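Side-chain contacts in beta-lactamase Rm3 (Uncultured bacterium, PDB 5IQK), which hydrolyses beta-lactam antibiotics as a zinc-dependent subclass B3 metallo-beta-lactamase: residues Phe17-Asn22 and Val218-His223; Ser32-Thr37 and Met175-Ser180; Gly41-Asp46 and Gly143-Thr148; Thr163-Ser166 and Arg171-Asn174. All blocks are in the same frame, centred on the assembly; numbering follows the deposited sequence.

In the fold
Contacts 1, 2 and 3 each join a strand of the seven-stranded sheet to a strand of the five-stranded sheet, across the core of the alpha-beta/beta-alpha sandwich. Contact 4 instead pairs neighbouring strands 160-168 and 171-178 within the second sheet. Contacts 1 and 2 have centres about 6 Å apart, contacts 2 and 3 about 10 Å, and contacts 1 and 3 about 13 Å; that of contact 4 lies about 11 to 12 Å from the other three. Along the chain contact 1 closes a loop that contains contact 2, which in turn holds contacts 3 and 4 in series. Segments far apart in sequence thus meet between the two sheets, and 218-223 finishes at a zinc-binding histidine.

Contact 1. Residues Phe17-Asn22 and Val218-His223; sequences FRLFGN and VLISAH. With ZN (zinc ion), chain D.
Gly21 O, next to the strand whose Leu19 and Phe20 meet Ile220 and Val218, is gripped twice by Arg18. The NE bond of Arg18 to Gly21 O is 2.8 Å long and nearly straight (162°), it lies in the carbonyl plane on a lone pair, and the oxygen sits in the guanidinium plane; a second bond, from Arg18 NH2 to Gly21 O, is weak. This grip probably helps to fix the turn after the strand. Leu19 and Phe20 both face Thr23, forming a classic beta bulge, and both start toward 218-223.

Leu19 and Ile220 then reach each other tip to tip, Leu19 CD1 lying 3.7 Å from Ile220 CD1 and equally close to Ile220 CG1. Phe20 contributes much less: Phe20 CB is 4.5 Å from Val218 CG2, because CG stands anti to the backbone N (chi1 -174°) and carries the ring away, toward Leu173 and Met175 of strand 171-178, the neighbour of 218-221 in its sheet.

Beyond strand 218-221 the chain turns to the metal. Ser221 OG donates to His223 O at 2.7 Å, from above the carbonyl plane, and is also hydrogen-bonded to Ser227 OG. His223 NE2 binds zinc at 2.0 Å, alongside two waters, Asp81 and His82.

No hydrogen bond crosses between 17-22 and 218-223. The two segments therefore meet through buried hydrocarbon alone, while the polar atoms at Gly21 O and His223 O are served from within their own segments.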
loop_
_atom_site.group_PDB
_atom_site.type_symbol
_atom_site.label_atom_id
_atom_site.label_comp_id
_atom_site.label_asym_id
_atom_site.label_seq_id
_atom_site.Cartn_x
_atom_site.Cartn_y
_atom_site.Cartn_z
ATOM N N PHE A 17 -2.196 -3.936 15.675
ATOM C CA PHE A 17 -2.250 -5.353 16.033
ATOM C C PHE A 17 -1.273 -6.200 15.217
ATOM O O PHE A 17 -0.876 -5.841 14.104
ATOM C CB PHE A 17 -3.672 -5.910 15.850
ATOM C CG PHE A 17 -4.241 -5.702 14.467
ATOM C CD1 PHE A 17 -4.192 -6.715 13.519
ATOM C CD2 PHE A 17 -4.838 -4.502 14.127
ATOM C CE1 PHE A 17 -4.714 -6.526 12.245
ATOM C CE2 PHE A 17 -5.357 -4.308 12.865
ATOM C CZ PHE A 17 -5.294 -5.322 11.926
ATOM N N ARG A 18 -0.966 -7.369 15.712
ATOM C CA ARG A 18 -0.126 -8.266 15.003
ATOM C C ARG A 18 -0.895 -9.047 13.986
ATOM O O ARG A 18 -1.972 -9.504 14.225
ATOM C CB ARG A 18 0.538 -9.246 15.973
ATOM C CG ARG A 18 1.262 -10.376 15.298
ATOM C CD ARG A 18 1.680 -11.429 16.312
ATOM N NE ARG A 18 3.102 -11.698 16.342
ATOM C CZ ARG A 18 3.672 -12.409 17.275
ATOM N NH1 ARG A 18 2.927 -12.919 18.228
ATOM N NH2 ARG A 18 4.962 -12.645 17.255
ATOM N N LEU A 19 -0.317 -9.200 12.818
ATOM C CA LEU A 19 -0.945 -9.976 11.758
ATOM C C LEU A 19 -0.466 -11.411 11.793
ATOM O O LEU A 19 -1.249 -12.339 12.001
ATOM C CB LEU A 19 -0.650 -9.357 10.398
ATOM C CG LEU A 19 -1.436 -8.089 10.131
ATOM C CD1 LEU A 19 -0.728 -7.285 9.045
ATOM C CD2 LEU A 19 -2.847 -8.466 9.707
ATOM N N PHE A 20 0.836 -11.574 11.580
ATOM C CA PHE A 20 1.491 -12.868 11.665
ATOM C C PHE A 20 2.977 -12.663 11.903
ATOM O O PHE A 20 3.621 -11.898 11.192
ATOM C CB PHE A 20 1.262 -13.691 10.399
ATOM C CG PHE A 20 1.787 -15.092 10.498
ATOM C CD1 PHE A 20 3.011 -15.431 9.937
ATOM C CD2 PHE A 20 1.072 -16.065 11.174
ATOM C CE1 PHE A 20 3.502 -16.721 10.037
ATOM C CE2 PHE A 20 1.560 -17.358 11.285
ATOM C CZ PHE A 20 2.776 -17.686 10.717
ATOM N N GLY A 21 3.511 -13.337 12.917
ATOM C CA GLY A 21 4.924 -13.265 13.235
ATOM C C GLY A 21 5.421 -11.853 13.471
ATOM O O GLY A 21 4.931 -11.147 14.348
ATOM N N ASN A 22 6.373 -11.425 12.656
ATOM C CA ASN A 22 6.973 -10.109 12.813
ATOM C C ASN A 22 6.278 -9.034 11.973
ATOM O O ASN A 22 6.826 -7.953 11.791
ATOM C CB ASN A 22 8.464 -10.158 12.462
ATOM C CG ASN A 22 8.716 -10.613 11.028
ATOM O OD1 ASN A 22 8.007 -11.471 10.503
ATOM N ND2 ASN A 22 9.717 -10.023 10.384
ATOM N N VAL A 218 -1.053 -14.307 3.603
ATOM C CA VAL A 218 -1.666 -13.180 4.301
ATOM C C VAL A 218 -1.638 -11.907 3.452
ATOM O O VAL A 218 -0.572 -11.369 3.121
ATOM C CB VAL A 218 -0.987 -12.894 5.668
ATOM C CG1 VAL A 218 -1.664 -11.708 6.356
ATOM C CG2 VAL A 218 -1.025 -14.132 6.574
ATOM N N LEU A 219 -2.828 -11.427 3.118
ATOM C CA LEU A 219 -2.980 -10.236 2.295
ATOM C C LEU A 219 -3.349 -9.006 3.115
ATOM O O LEU A 219 -4.276 -9.034 3.926
ATOM C CB LEU A 219 -4.039 -10.475 1.215
ATOM C CG LEU A 219 -4.437 -9.258 0.369
ATOM C CD1 LEU A 219 -3.226 -8.800 -0.448
ATOM C CD2 LEU A 219 -5.625 -9.562 -0.543
ATOM N N ILE A 220 -2.613 -7.921 2.882
ATOM C CA ILE A 220 -3.032 -6.594 3.308
ATOM C C ILE A 220 -3.133 -5.698 2.066
ATOM O O ILE A 220 -2.151 -5.523 1.337
ATOM C CB ILE A 220 -2.063 -5.958 4.316
ATOM C CG1 ILE A 220 -1.827 -6.881 5.519
ATOM C CG2 ILE A 220 -2.603 -4.607 4.776
ATOM C CD1 ILE A 220 -0.589 -7.752 5.375
ATOM N N SER A 221 -4.312 -5.150 1.808
ATOM C CA SER A 221 -4.476 -4.217 0.683
ATOM C C SER A 221 -4.269 -2.772 1.138
ATOM O O SER A 221 -4.591 -2.422 2.274
ATOM C CB SER A 221 -5.862 -4.372 0.046
ATOM O OG SER A 221 -6.859 -4.348 1.051
ATOM N N ALA A 222 -3.759 -1.936 0.235
ATOM C CA ALA A 222 -3.445 -0.541 0.539
ATOM C C ALA A 222 -4.643 0.172 1.169
ATOM O O ALA A 222 -4.483 0.957 2.106
ATOM C CB ALA A 222 -2.985 0.184 -0.730
ATOM N N HIS A 223 -5.841 -0.121 0.666
ATOM C CA HIS A 223 -7.070 0.256 1.375
ATOM C C HIS A 223 -7.588 -1.014 2.045
ATOM O O HIS A 223 -8.015 -1.938 1.351
ATOM C CB HIS A 223 -8.113 0.859 0.407
ATOM C CG HIS A 223 -7.779 2.242 -0.058
ATOM N ND1 HIS A 223 -8.437 3.366 0.398
ATOM C CD2 HIS A 223 -6.860 2.680 -0.950
ATOM C CE1 HIS A 223 -7.923 4.438 -0.175
ATOM N NE2 HIS A 223 -6.975 4.047 -1.013
HETATM ZN ZN ZN D . -5.548 5.204 -1.871
HETATM O O HOH W 1 -5.801 3.967 -3.885
HETATM O O HOH W 2 -5.694 6.289 -3.672
#

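Contact 2. Residues Ser32-Thr37 and Met175-Ser180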
loop_
_atom_site.group_PDB
_atom_site.type_symbol
_atom_site.label_atom_id
_atom_site.label_comp_id
_atom_site.label_asym_id
_atom_site.label_seq_id
_atom_site.Cartn_x
_atom_site.Cartn_y
_atom_site.Cartn_z
ATOM N N SER A 32 -3.931 1.624 4.900
ATOM C CA SER A 32 -3.046 0.666 5.558
ATOM C C SER A 32 -1.643 1.218 5.754
ATOM O O SER A 32 -1.169 2.052 4.988
ATOM C CB SER A 32 -2.975 -0.650 4.772
ATOM O OG SER A 32 -4.250 -1.281 4.721
ATOM N N SER A 33 -1.019 0.770 6.830
ATOM C CA SER A 33 0.411 0.924 7.043
ATOM C C SER A 33 0.841 -0.338 7.770
ATOM O O SER A 33 0.129 -0.806 8.655
ATOM C CB SER A 33 0.738 2.179 7.856
ATOM O OG SER A 33 2.150 2.313 8.005
ATOM N N VAL A 34 1.975 -0.913 7.383
ATOM C CA VAL A 34 2.385 -2.205 7.917
ATOM C C VAL A 34 3.837 -2.147 8.404
ATOM O O VAL A 34 4.715 -1.617 7.711
ATOM C CB VAL A 34 2.218 -3.331 6.847
ATOM C CG1 VAL A 34 2.903 -4.633 7.289
ATOM C CG2 VAL A 34 0.736 -3.582 6.569
ATOM N N LEU A 35 4.069 -2.701 9.588
ATOM C CA LEU A 35 5.395 -2.754 10.196
ATOM C C LEU A 35 5.919 -4.188 10.201
ATOM O O LEU A 35 5.237 -5.104 10.659
ATOM C CB LEU A 35 5.340 -2.193 11.619
ATOM C CG LEU A 35 6.661 -2.022 12.372
ATOM C CD1 LEU A 35 7.460 -0.866 11.786
ATOM C CD2 LEU A 35 6.381 -1.807 13.870
ATOM N N VAL A 36 7.120 -4.378 9.665
ATOM C CA VAL A 36 7.752 -5.682 9.635
ATOM C C VAL A 36 9.068 -5.571 10.410
ATOM O O VAL A 36 9.986 -4.867 9.991
ATOM C CB VAL A 36 8.018 -6.187 8.191
ATOM C CG1 VAL A 36 8.481 -7.646 8.233
ATOM C CG2 VAL A 36 6.773 -6.013 7.303
ATOM N N THR A 37 9.154 -6.265 11.535
ATOM C CA THR A 37 10.191 -5.985 12.524
ATOM C C THR A 37 11.353 -6.979 12.520
ATOM O O THR A 37 11.228 -8.109 12.049
ATOM C CB THR A 37 9.598 -5.976 13.940
ATOM O OG1 THR A 37 9.105 -7.283 14.254
ATOM C CG2 THR A 37 8.447 -4.959 14.047
ATOM N N MET A 175 3.576 -13.260 2.827
ATOM C CA MET A 175 2.854 -12.024 3.085
ATOM C C MET A 175 2.799 -11.201 1.816
ATOM O O MET A 175 3.747 -11.171 1.032
ATOM C CB MET A 175 3.519 -11.214 4.189
ATOM C CG MET A 175 4.020 -12.054 5.356
ATOM S SD MET A 175 2.711 -12.922 6.241
ATOM C CE MET A 175 2.006 -11.560 7.169
ATOM N N VAL A 176 1.674 -10.533 1.617
ATOM C CA VAL A 176 1.489 -9.700 0.441
ATOM C C VAL A 176 0.884 -8.372 0.860
ATOM O O VAL A 176 -0.145 -8.348 1.534
ATOM C CB VAL A 176 0.572 -10.376 -0.605
ATOM C CG1 VAL A 176 0.352 -9.431 -1.804
ATOM C CG2 VAL A 176 1.173 -11.708 -1.084
ATOM N N TYR A 177 1.525 -7.274 0.459
ATOM C CA TYR A 177 0.937 -5.951 0.560
ATOM C C TYR A 177 0.566 -5.556 -0.859
ATOM O O TYR A 177 1.454 -5.282 -1.665
ATOM C CB TYR A 177 1.913 -4.937 1.176
ATOM C CG TYR A 177 1.292 -3.589 1.502
ATOM C CD1 TYR A 177 0.834 -3.307 2.784
ATOM C CD2 TYR A 177 1.149 -2.602 0.527
ATOM C CE1 TYR A 177 0.268 -2.082 3.095
ATOM C CE2 TYR A 177 0.571 -1.373 0.824
ATOM C CZ TYR A 177 0.140 -1.120 2.109
ATOM O OH TYR A 177 -0.422 0.096 2.410
ATOM N N ALA A 178 -0.727 -5.578 -1.171
ATOM C CA ALA A 178 -1.175 -5.327 -2.540
ATOM C C ALA A 178 -1.565 -3.879 -2.721
ATOM O O ALA A 178 -2.341 -3.321 -1.944
ATOM C CB ALA A 178 -2.339 -6.230 -2.901
ATOM N N ASP A 179 -1.011 -3.265 -3.754
ATOM C CA ASP A 179 -1.386 -1.908 -4.071
ATOM C C ASP A 179 -2.831 -1.855 -4.557
ATOM O O ASP A 179 -3.400 -2.864 -4.984
ATOM C CB ASP A 179 -0.458 -1.318 -5.135
ATOM C CG ASP A 179 -0.607 0.189 -5.248
ATOM O OD1 ASP A 179 -1.130 0.808 -4.278
ATOM O OD2 ASP A 179 -0.227 0.743 -6.290
ATOM N N SER A 180 -3.414 -0.668 -4.489
ATOM C CA SER A 180 -4.695 -0.402 -5.154
ATOM C C SER A 180 -4.613 -0.773 -6.619
ATOM O O SER A 180 -3.643 -0.421 -7.281
ATOM C CB SER A 180 -5.062 1.078 -5.036
ATOM O OG SER A 180 -5.156 1.470 -3.682
#
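Tyr177 and Val34 provide the apolar part of this contact. Their side chains slide past each other in opposite directions, and Val34 CG2 meets the ring at its edge, near the ring plane, 3.8 Å from Tyr177 CD1 and just as near Tyr177 CE1. The ring gets there because CG is anti to the backbone N of Tyr177 (chi1 -171°), which carries the ring toward 32-37.

Ser32 makes a separate approach: its CB lies 3.6 Å from Tyr177 OH and comes at the ring obliquely. The hydroxyls of Tyr177 and Ser32 find their partners beyond the two segments. Tyr177 OH lies 3.3 Å from Ser32 O, yet its hydrogen bond is to Asp46 OD2. Ser32 OG is bonded to Ser221 O instead, so that each buried hydroxyl is satisfied by a different neighbour. Farther along, Asp179 OD1 accepts a weak 2.7 Å bond from Ser180 N and is also bonded to ND1 of the zinc ligand His77, a second-shell position.

Around the ring, Trp164 of strand 160-168 and Ile45 of strand 42-45 also touch Tyr177, while Thr23 of strand 23-25 packs on Val34; the phenol thus spans the space between the two sheets, about 8 Å from a bound zinc.

Contact 3. Residues Gly41-Asp46 and Gly143-Thr148; sequences GHVLID and GPVYLT
Val43 faces Leu147 and Val145 across the interior of the alpha-beta/beta-alpha sandwich that defines the metallo-beta-lactamase fold. Strands 42-45 and 145-148 belong to different sheets; their short axes approach to 9.0 Å and run at 29° to each other, a spacing that leaves room for side chains and not for backbone bonds. No hydrogen bond crosses, and every contact is apolar.

The tightest contact is that of Leu147 with Val43. The two meet tip to tip, with Leu147 CD1 seated against both valine methyls.

A wider contact of the same kind involves the two valines, which cross obliquely, Val43 CG2 lying 4.2 Å from Val145 CG1. That methyl of Val145 occupies the crowded position between backbone N and carbonyl carbon (chi1 44°), the setting that presents it to Val43. Ile45, two residues on from Val43 and on the same face of its strand, is looser still: its CD1 is 4.5 Å from Leu147 CD2.

Neighbours complete the core: Leu74 of strand 70-74 touches Val43, Ile45 and Leu147, Val142 of strand 139-142 touches Val43, and Trp164 touches Ile45 and Leu147. In the closest approach, Leu147 CD1 stands 3.5 Å from Val43 CG2 and 3.6 Å from Val43 CG1.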
loop_
_atom_site.group_PDB
_atom_site.type_symbol
_atom_site.label_atom_id
_atom_site.label_comp_id
_atom_site.label_asym_id
_atom_site.label_seq_id
_atom_site.Cartn_x
_atom_site.Cartn_y
_atom_site.Cartn_z
ATOM N N GLY A 41 16.340 -3.732 13.174
ATOM C CA GLY A 41 15.553 -2.599 12.716
ATOM C C GLY A 41 14.373 -3.053 11.885
ATOM O O GLY A 41 14.274 -4.227 11.529
ATOM N N HIS A 42 13.485 -2.116 11.549
ATOM C CA HIS A 42 12.222 -2.474 10.922
ATOM C C HIS A 42 11.982 -1.872 9.544
ATOM O O HIS A 42 12.613 -0.899 9.134
ATOM C CB HIS A 42 11.042 -2.059 11.803
ATOM C CG HIS A 42 11.284 -2.227 13.266
ATOM N ND1 HIS A 42 11.790 -3.388 13.814
ATOM C CD2 HIS A 42 11.110 -1.369 14.298
ATOM C CE1 HIS A 42 11.900 -3.243 15.121
ATOM N NE2 HIS A 42 11.493 -2.027 15.442
ATOM N N VAL A 43 11.021 -2.470 8.863
ATOM C CA VAL A 43 10.524 -1.968 7.586
ATOM C C VAL A 43 9.105 -1.464 7.804
ATOM O O VAL A 43 8.312 -2.108 8.495
ATOM C CB VAL A 43 10.537 -3.044 6.507
ATOM C CG1 VAL A 43 9.976 -2.485 5.177
ATOM C CG2 VAL A 43 11.953 -3.564 6.307
ATOM N N LEU A 44 8.807 -0.292 7.244
ATOM C CA LEU A 44 7.475 0.294 7.337
ATOM C C LEU A 44 6.930 0.453 5.939
ATOM O O LEU A 44 7.637 0.933 5.061
ATOM C CB LEU A 44 7.514 1.638 8.063
ATOM C CG LEU A 44 6.195 2.375 8.264
ATOM C CD1 LEU A 44 5.257 1.530 9.106
ATOM C CD2 LEU A 44 6.437 3.727 8.919
ATOM N N ILE A 45 5.698 0.009 5.728
ATOM C CA ILE A 45 5.071 0.104 4.418
ATOM C C ILE A 45 3.932 1.108 4.440
ATOM O O ILE A 45 2.962 0.944 5.185
ATOM C CB ILE A 45 4.551 -1.261 3.938
ATOM C CG1 ILE A 45 5.662 -2.310 4.030
ATOM C CG2 ILE A 45 4.042 -1.177 2.498
ATOM C CD1 ILE A 45 5.248 -3.671 3.535
ATOM N N ASP A 46 4.093 2.140 3.607
ATOM C CA ASP A 46 3.142 3.232 3.372
ATOM C C ASP A 46 3.005 4.192 4.557
ATOM O O ASP A 46 3.312 3.852 5.711
ATOM C CB ASP A 46 1.782 2.677 2.965
ATOM C CG ASP A 46 1.608 2.630 1.453
ATOM O OD1 ASP A 46 2.500 3.143 0.735
ATOM O OD2 ASP A 46 0.571 2.109 0.988
ATOM N N GLY A 143 18.379 -6.252 7.665
ATOM C CA GLY A 143 18.770 -7.472 8.334
ATOM C C GLY A 143 18.181 -8.696 7.660
ATOM O O GLY A 143 18.359 -8.888 6.460
ATOM N N PRO A 144 17.445 -9.512 8.423
ATOM C CA PRO A 144 16.915 -10.789 7.937
ATOM C C PRO A 144 15.596 -10.703 7.173
ATOM O O PRO A 144 15.205 -11.698 6.566
ATOM C CB PRO A 144 16.708 -11.571 9.229
ATOM C CG PRO A 144 16.304 -10.515 10.195
ATOM C CD PRO A 144 17.174 -9.327 9.858
ATOM N N VAL A 145 14.921 -9.558 7.193
ATOM C CA VAL A 145 13.672 -9.439 6.445
ATOM C C VAL A 145 13.953 -8.961 5.030
ATOM O O VAL A 145 14.537 -7.900 4.813
ATOM C CB VAL A 145 12.667 -8.498 7.132
ATOM C CG1 VAL A 145 13.348 -7.247 7.619
ATOM C CG2 VAL A 145 11.499 -8.148 6.196
ATOM N N TYR A 146 13.568 -9.796 4.075
ATOM C CA TYR A 146 13.796 -9.544 2.661
ATOM C C TYR A 146 12.498 -9.320 1.923
ATOM O O TYR A 146 11.598 -10.162 1.947
ATOM C CB TYR A 146 14.582 -10.686 2.030
ATOM C CG TYR A 146 16.019 -10.710 2.496
ATOM C CD1 TYR A 146 17.029 -10.190 1.695
ATOM C CD2 TYR A 146 16.363 -11.237 3.731
ATOM C CE1 TYR A 146 18.350 -10.201 2.113
ATOM C CE2 TYR A 146 17.681 -11.247 4.162
ATOM C CZ TYR A 146 18.670 -10.728 3.350
ATOM O OH TYR A 146 19.983 -10.745 3.776
ATOM N N LEU A 147 12.388 -8.140 1.329
ATOM C CA LEU A 147 11.181 -7.727 0.634
ATOM C C LEU A 147 11.444 -7.728 -0.858
ATOM O O LEU A 147 12.574 -7.482 -1.289
ATOM C CB LEU A 147 10.745 -6.351 1.117
ATOM C CG LEU A 147 10.349 -6.403 2.590
ATOM C CD1 LEU A 147 11.115 -5.365 3.373
ATOM C CD2 LEU A 147 8.854 -6.181 2.720
ATOM N N THR A 148 10.416 -8.038 -1.639
ATOM C CA THR A 148 10.527 -8.017 -3.090
ATOM C C THR A 148 9.417 -7.149 -3.656
ATOM O O THR A 148 8.255 -7.257 -3.259
ATOM C CB THR A 148 10.454 -9.438 -3.700
ATOM O OG1 THR A 148 11.509 -10.238 -3.163
ATOM C CG2 THR A 148 10.605 -9.395 -5.214
#

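Contact 4. Residues Thr163-Ser166 and Arg171-Asn174; sequences TWQS and RCLN
Gln165 and Asn174 face each other as a non-hydrogen-bonded antiparallel pair, their CA atoms 4.8 Å apart, and their side chains run side by side in the same direction. Gln165 NE2 reaches Asn174 OD1 at 3.1 Å, but the angle at hydrogen is only 122° and the bond is weak; the two amide planes stand 51° apart. The glutamine gets this far because its chain stays extended beyond CG. The other branch of its amide, Gln165 OE1, comes within 3.9 Å of Cys172 CB, and the backbone adds a CA-H...O contact from Gln165 CA to Leu173 O. Gln165 itself is exposed, so this amide pair lies at the outer face of the sheet.

These residues form part of the beta hairpin of strands 160-168 and 171-178, and the disulfide from Cys172 to Cys167 ties its two arms together near the turn.

Ser166 is the next position along and pairs with Leu173 through two backbone hydrogen bonds: Ser166 N to Leu173 O at 3.1 Å, and Leu173 N to Ser166 O at 2.9 Å. The second is the straighter, with 170° at hydrogen. The side chains of this pair lie on the face opposite to Gln165 and Asn174, where both touch Phe20 of strand 17-20. The buried hydroxyl Ser166 OG is hydrogen-bonded to Thr23 OG1 and Asn22 OD1, which connects the hairpin to the other sheet. On the same arm, Leu173 CD1 lies over one face of the Arg171 guanidinium, offset toward its rim.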
loop_
_atom_site.group_PDB
_atom_site.type_symbol
_atom_site.label_atom_id
_atom_site.label_comp_id
_atom_site.label_asym_id
_atom_site.label_seq_id
_atom_site.Cartn_x
_atom_site.Cartn_y
_atom_site.Cartn_z
ATOM N N THR A 163 6.099 -8.263 -1.433
ATOM C CA THR A 163 5.987 -9.571 -0.797
ATOM C C THR A 163 7.182 -9.854 0.091
ATOM O O THR A 163 8.292 -9.380 -0.150
ATOM C CB THR A 163 5.886 -10.721 -1.810
ATOM O OG1 THR A 163 7.057 -10.726 -2.646
ATOM C CG2 THR A 163 4.628 -10.600 -2.658
ATOM N N TRP A 164 6.936 -10.655 1.115
ATOM C CA TRP A 164 7.971 -11.106 2.024
ATOM C C TRP A 164 7.434 -12.301 2.787
ATOM O O TRP A 164 6.252 -12.623 2.684
ATOM C CB TRP A 164 8.379 -9.981 2.980
ATOM C CG TRP A 164 7.293 -9.560 3.934
ATOM C CD1 TRP A 164 7.166 -9.922 5.242
ATOM C CD2 TRP A 164 6.175 -8.706 3.648
ATOM N NE1 TRP A 164 6.055 -9.343 5.795
ATOM C CE2 TRP A 164 5.425 -8.590 4.837
ATOM C CE3 TRP A 164 5.742 -8.025 2.508
ATOM C CZ2 TRP A 164 4.270 -7.831 4.918
ATOM C CZ3 TRP A 164 4.586 -7.265 2.587
ATOM C CH2 TRP A 164 3.864 -7.173 3.777
ATOM N N GLN A 165 8.290 -12.939 3.582
ATOM C CA GLN A 165 7.847 -14.032 4.441
ATOM C C GLN A 165 7.933 -13.633 5.903
ATOM O O GLN A 165 8.833 -12.903 6.301
ATOM C CB GLN A 165 8.690 -15.299 4.218
ATOM C CG GLN A 165 8.729 -15.795 2.796
ATOM C CD GLN A 165 9.141 -17.252 2.701
ATOM O OE1 GLN A 165 9.783 -17.796 3.608
ATOM N NE2 GLN A 165 8.765 -17.897 1.602
ATOM N N SER A 166 6.978 -14.112 6.690
ATOM C CA SER A 166 7.008 -13.938 8.134
ATOM C C SER A 166 6.814 -15.300 8.767
ATOM O O SER A 166 6.018 -16.104 8.282
ATOM C CB SER A 166 5.930 -12.964 8.612
ATOM O OG SER A 166 6.351 -11.628 8.423
ATOM N N ARG A 171 6.912 -22.329 11.253
ATOM C CA ARG A 171 5.989 -22.118 10.134
ATOM C C ARG A 171 6.181 -20.735 9.508
ATOM O O ARG A 171 6.117 -19.713 10.196
ATOM C CB ARG A 171 4.548 -22.299 10.618
ATOM C CG ARG A 171 3.462 -22.019 9.595
ATOM C CD ARG A 171 2.105 -21.963 10.283
ATOM N NE ARG A 171 1.000 -21.772 9.349
ATOM C CZ ARG A 171 -0.185 -21.272 9.687
ATOM N NH1 ARG A 171 -0.417 -20.911 10.942
ATOM N NH2 ARG A 171 -1.136 -21.122 8.771
ATOM N N CYS A 172 6.428 -20.717 8.200
ATOM C CA CYS A 172 6.540 -19.486 7.432
ATOM C C CYS A 172 5.311 -19.245 6.574
ATOM O O CYS A 172 4.755 -20.181 6.005
ATOM C CB CYS A 172 7.793 -19.506 6.555
ATOM S SG CYS A 172 9.349 -19.431 7.534
ATOM N N LEU A 173 4.880 -17.997 6.480
ATOM C CA LEU A 173 3.784 -17.683 5.584
ATOM C C LEU A 173 4.215 -16.617 4.590
ATOM O O LEU A 173 5.094 -15.805 4.884
ATOM C CB LEU A 173 2.559 -17.219 6.367
ATOM C CG LEU A 173 1.876 -18.289 7.215
ATOM C CD1 LEU A 173 0.649 -17.709 7.885
ATOM C CD2 LEU A 173 1.519 -19.498 6.368
ATOM N N ASN A 174 3.607 -16.643 3.408
ATOM C CA ASN A 174 3.850 -15.623 2.397
ATOM C C ASN A 174 2.951 -14.412 2.611
ATOM O O ASN A 174 1.725 -14.528 2.593
ATOM C CB ASN A 174 3.655 -16.199 0.992
ATOM C CG ASN A 174 4.582 -17.358 0.712
ATOM O OD1 ASN A 174 5.785 -17.259 0.934
ATOM N ND2 ASN A 174 4.027 -18.472 0.243
#